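PDB 2HJ0: putative citrate lyase, alfa subunit from Streptococcus mutans, which is probably a citrate lyase alpha-subunit (CitF) protein, built on parallel-rich sheets flanked by helices. Local coordinates for residues A260-Y270 with V287-M295. Residues are numbered along the deposited sequence; the frame is centred on the assembly and turned at random.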
loop_
_atom_site.group_PDB
_atom_site.type_symbol
_atom_site.label_atom_id
_atom_site.label_comp_id
_atom_site.label_asym_id
_atom_site.label_seq_id
_atom_site.Cartn_x
_atom_site.Cartn_y
_atom_site.Cartn_z
ATOM N N ALA A 260 -22.684 -30.408 -2.604
ATOM C CA ALA A 260 -21.513 -29.647 -2.185
ATOM C C ALA A 260 -21.759 -28.927 -0.858
ATOM O O ALA A 260 -20.924 -28.971 0.048
ATOM C CB ALA A 260 -21.132 -28.644 -3.264
ATOM N N ALA A 261 -22.904 -28.264 -0.745
ATOM C CA ALA A 261 -23.237 -27.551 0.485
ATOM C C ALA A 261 -23.351 -28.492 1.686
ATOM O O ALA A 261 -22.958 -28.127 2.797
ATOM C CB ALA A 261 -24.526 -26.775 0.307
ATOM N N LYS A 262 -23.880 -29.700 1.465
ATOM C CA LYS A 262 -24.024 -30.669 2.553
ATOM C C LYS A 262 -22.653 -31.100 3.041
ATOM O O LYS A 262 -22.466 -31.374 4.225
ATOM C CB LYS A 262 -24.822 -31.899 2.112
ATOM C CG LYS A 262 -26.326 -31.684 2.014
ATOM C CD LYS A 262 -27.033 -32.896 1.361
ATOM C CE LYS A 262 -28.531 -32.652 1.094
ATOM N NZ LYS A 262 -29.134 -33.769 0.303
ATOM N N VAL A 263 -21.689 -31.152 2.132
ATOM C CA VAL A 263 -20.351 -31.538 2.533
ATOM C C VAL A 263 -19.762 -30.436 3.425
ATOM O O VAL A 263 -19.176 -30.727 4.465
ATOM C CB VAL A 263 -19.450 -31.786 1.310
ATOM C CG1 VAL A 263 -18.047 -32.134 1.759
ATOM C CG2 VAL A 263 -20.024 -32.906 0.472
ATOM N N ILE A 264 -19.952 -29.180 3.028
ATOM C CA ILE A 264 -19.456 -28.031 3.783
ATOM C C ILE A 264 -20.151 -27.907 5.137
ATOM O O ILE A 264 -19.499 -27.822 6.181
ATOM C CB ILE A 264 -19.684 -26.697 2.994
ATOM C CG1 ILE A 264 -18.879 -26.715 1.690
ATOM C CG2 ILE A 264 -19.255 -25.488 3.816
ATOM C CD1 ILE A 264 -19.299 -25.650 0.717
ATOM N N THR A 265 -21.479 -27.888 5.126
ATOM C CA THR A 265 -22.229 -27.773 6.372
ATOM C C THR A 265 -22.109 -28.996 7.277
ATOM O O THR A 265 -22.584 -28.969 8.396
ATOM C CB THR A 265 -23.700 -27.521 6.103
ATOM O OG1 THR A 265 -24.221 -28.578 5.291
ATOM C CG2 THR A 265 -23.875 -26.199 5.386
ATOM N N SER A 266 -21.485 -30.070 6.807
ATOM C CA SER A 266 -21.324 -31.236 7.660
ATOM C C SER A 266 -19.852 -31.408 7.976
ATOM O O SER A 266 -19.464 -32.347 8.660
ATOM C CB SER A 266 -21.819 -32.513 6.981
ATOM O OG SER A 266 -23.204 -32.462 6.688
ATOM N N SER A 267 -19.023 -30.504 7.482
ATOM C CA SER A 267 -17.597 -30.621 7.719
ATOM C C SER A 267 -17.226 -30.120 9.103
ATOM O O SER A 267 -17.988 -29.390 9.734
ATOM C CB SER A 267 -16.824 -29.831 6.658
ATOM O OG SER A 267 -16.895 -28.437 6.898
ATOM N N PRO A 268 -16.038 -30.500 9.595
ATOM C CA PRO A 268 -15.601 -30.053 10.922
ATOM C C PRO A 268 -15.147 -28.594 10.904
ATOM O O PRO A 268 -14.486 -28.143 11.826
ATOM C CB PRO A 268 -14.441 -30.990 11.224
ATOM C CG PRO A 268 -13.817 -31.120 9.875
ATOM C CD PRO A 268 -15.016 -31.367 8.980
ATOM N N TYR A 269 -15.511 -27.862 9.859
ATOM C CA TYR A 269 -15.107 -26.466 9.737
ATOM C C TYR A 269 -16.339 -25.570 9.771
ATOM O O TYR A 269 -16.242 -24.345 9.918
ATOM C CB TYR A 269 -14.352 -26.264 8.427
ATOM C CG TYR A 269 -13.180 -27.201 8.243
ATOM C CD1 TYR A 269 -11.971 -26.979 8.905
ATOM C CD2 TYR A 269 -13.278 -28.315 7.400
ATOM C CE1 TYR A 269 -10.878 -27.843 8.725
ATOM C CE2 TYR A 269 -12.196 -29.188 7.213
ATOM C CZ TYR A 269 -10.996 -28.944 7.878
ATOM O OH TYR A 269 -9.919 -29.783 7.685
ATOM N N TYR A 270 -17.503 -26.190 9.627
ATOM C CA TYR A 270 -18.757 -25.455 9.648
ATOM C C TYR A 270 -19.169 -25.147 11.081
ATOM O O TYR A 270 -19.654 -26.013 11.814
ATOM C CB TYR A 270 -19.855 -26.257 8.953
ATOM C CG TYR A 270 -21.199 -25.591 9.013
ATOM C CD1 TYR A 270 -22.201 -26.072 9.840
ATOM C CD2 TYR A 270 -21.453 -24.451 8.262
ATOM C CE1 TYR A 270 -23.428 -25.429 9.918
ATOM C CE2 TYR A 270 -22.665 -23.798 8.327
ATOM C CZ TYR A 270 -23.658 -24.289 9.160
ATOM O OH TYR A 270 -24.872 -23.636 9.241
ATOM N N VAL A 287 -23.994 -23.276 -4.970
ATOM C CA VAL A 287 -23.788 -23.870 -3.664
ATOM C C VAL A 287 -24.107 -22.875 -2.547
ATOM O O VAL A 287 -24.553 -23.279 -1.478
ATOM C CB VAL A 287 -22.333 -24.386 -3.527
ATOM C CG1 VAL A 287 -21.368 -23.215 -3.530
ATOM C CG2 VAL A 287 -22.180 -25.204 -2.269
ATOM N N THR A 288 -23.902 -21.582 -2.793
ATOM C CA THR A 288 -24.174 -20.577 -1.764
ATOM C C THR A 288 -25.655 -20.506 -1.367
ATOM O O THR A 288 -25.980 -20.164 -0.232
ATOM C CB THR A 288 -23.722 -19.150 -2.184
ATOM O OG1 THR A 288 -24.565 -18.666 -3.229
ATOM C CG2 THR A 288 -22.308 -19.151 -2.658
ATOM N N ARG A 289 -26.550 -20.820 -2.297
ATOM C CA ARG A 289 -27.980 -20.792 -2.007
ATOM C C ARG A 289 -28.315 -21.787 -0.910
ATOM O O ARG A 289 -28.914 -21.424 0.106
ATOM C CB ARG A 289 -28.806 -21.136 -3.253
ATOM C CG ARG A 289 -30.265 -21.437 -2.954
ATOM C CD ARG A 289 -30.976 -22.100 -4.122
ATOM N NE ARG A 289 -31.236 -21.182 -5.227
ATOM C CZ ARG A 289 -31.678 -21.573 -6.419
ATOM N NH1 ARG A 289 -31.898 -22.861 -6.645
ATOM N NH2 ARG A 289 -31.901 -20.681 -7.381
ATOM N N PHE A 290 -27.925 -23.041 -1.113
ATOM C CA PHE A 290 -28.201 -24.091 -0.134
ATOM C C PHE A 290 -27.442 -23.842 1.153
ATOM O O PHE A 290 -27.935 -24.120 2.244
ATOM C CB PHE A 290 -27.832 -25.465 -0.705
ATOM C CG PHE A 290 -28.528 -25.777 -1.991
ATOM C CD1 PHE A 290 -28.054 -25.262 -3.190
ATOM C CD2 PHE A 290 -29.703 -26.522 -1.998
ATOM C CE1 PHE A 290 -28.741 -25.480 -4.377
ATOM C CE2 PHE A 290 -30.401 -26.746 -3.178
ATOM C CZ PHE A 290 -29.921 -26.223 -4.370
HETATM N N MSE A 291 -26.242 -23.300 1.015
HETATM C CA MSE A 291 -25.406 -23.009 2.164
HETATM C C MSE A 291 -26.103 -21.983 3.066
HETATM O O MSE A 291 -26.204 -22.180 4.282
HETATM C CB MSE A 291 -24.058 -22.473 1.688
HETATM C CG MSE A 291 -22.867 -22.999 2.462
HETATM SE SE MSE A 291 -21.255 -22.093 1.933
HETATM C CE MSE A 291 -21.160 -22.718 0.099
ATOM N N ARG A 292 -26.579 -20.896 2.452
ATOM C CA ARG A 292 -27.285 -19.826 3.159
ATOM C C ARG A 292 -28.442 -20.407 3.983
ATOM O O ARG A 292 -28.568 -20.132 5.176
ATOM C CB ARG A 292 -27.832 -18.786 2.160
ATOM C CG ARG A 292 -28.449 -17.545 2.815
ATOM C CD ARG A 292 -28.932 -16.521 1.797
ATOM N NE ARG A 292 -30.288 -16.807 1.345
ATOM C CZ ARG A 292 -31.392 -16.330 1.914
ATOM N NH1 ARG A 292 -31.310 -15.522 2.963
ATOM N NH2 ARG A 292 -32.585 -16.688 1.449
ATOM N N GLU A 293 -29.277 -21.209 3.328
ATOM C CA GLU A 293 -30.416 -21.850 3.960
ATOM C C GLU A 293 -29.979 -22.574 5.231
ATOM O O GLU A 293 -30.576 -22.404 6.288
ATOM C CB GLU A 293 -31.047 -22.844 2.983
ATOM C CG GLU A 293 -32.411 -23.378 3.396
ATOM C CD GLU A 293 -32.868 -24.553 2.534
ATOM O OE1 GLU A 293 -32.912 -24.398 1.290
ATOM O OE2 GLU A 293 -33.188 -25.626 3.102
ATOM N N GLN A 294 -28.928 -23.376 5.131
ATOM C CA GLN A 294 -28.436 -24.100 6.290
ATOM C C GLN A 294 -27.872 -23.166 7.333
ATOM O O GLN A 294 -27.960 -23.442 8.525
ATOM C CB GLN A 294 -27.364 -25.107 5.881
ATOM C CG GLN A 294 -27.871 -26.540 5.780
ATOM C CD GLN A 294 -28.017 -27.200 7.132
ATOM O OE1 GLN A 294 -28.686 -26.679 8.022
ATOM N NE2 GLN A 294 -27.388 -28.360 7.292
HETATM N N MSE A 295 -27.278 -22.065 6.893
HETATM C CA MSE A 295 -26.712 -21.111 7.837
HETATM C C MSE A 295 -27.829 -20.398 8.572
HETATM O O MSE A 295 -27.649 -19.968 9.710
HETATM C CB MSE A 295 -25.847 -20.082 7.119
HETATM C CG MSE A 295 -24.543 -20.633 6.567
HETATM SE SE MSE A 295 -23.658 -19.360 5.384
HETATM C CE MSE A 295 -22.951 -18.162 6.751
#
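Val287 turns CG2 anti to its backbone N, which carries that methyl across to helix 251-265, while Ile264, with chi1 near -63° and an extended chi2, sends CD1 out to meet the bent end of selenomethionine Met291. The pair illustrates how two helices settle against each other through apolar groups, with no hydrogen bond between segments 260-270 and 287-295. Val287 CG2 packs near the C-terminal end of helix 251-265, 3.7 Å from Ala260 CB and almost as near to Ala261 CB. Small residues make this possible: Ala261 lies at the closest backbone approach, its CA 5.3 Å from Met291 CA, and its CB rests 3.7 Å from Phe290 CB, whose ring is directed away toward Leu254, Ala257 and Glu258. Deeper in, Ile264 and Met291 cross at about a right angle, with CD1 of the former against CE of the latter.

One turn on from Ala261, Thr265 divides its two branches. OG1 gives a hydrogen bond to Ala261 O, 2.8 Å away, an oxygen that also receives Thr265 N; this leaves CG2 to face Gln294, 3.7 Å from its CB. Tyr270, beyond the end of the helix, folds back so that one ring face covers Thr265 CA, and the edge of the ring meets Met295 CG, 4.1 Å from CE2. Its OH also approaches Gln294 O, but its hydrogen-bond partner is Asp298 OD2.

The axes of segments 260-265 and 287-295 come within 8.8 Å, at a signed angle of -41°, as neighbours in one helical layer over the parallel part of the sheet. Helix 282-297 is the beta-alpha-beta crossover between adjacent parallel strands 275-277 and 302-305, and helix 251-265 packs beside it; Ile264 and Val287 both touch Val371 of strand 369-372, while Ala260 and Ile264 reach strand 409-413.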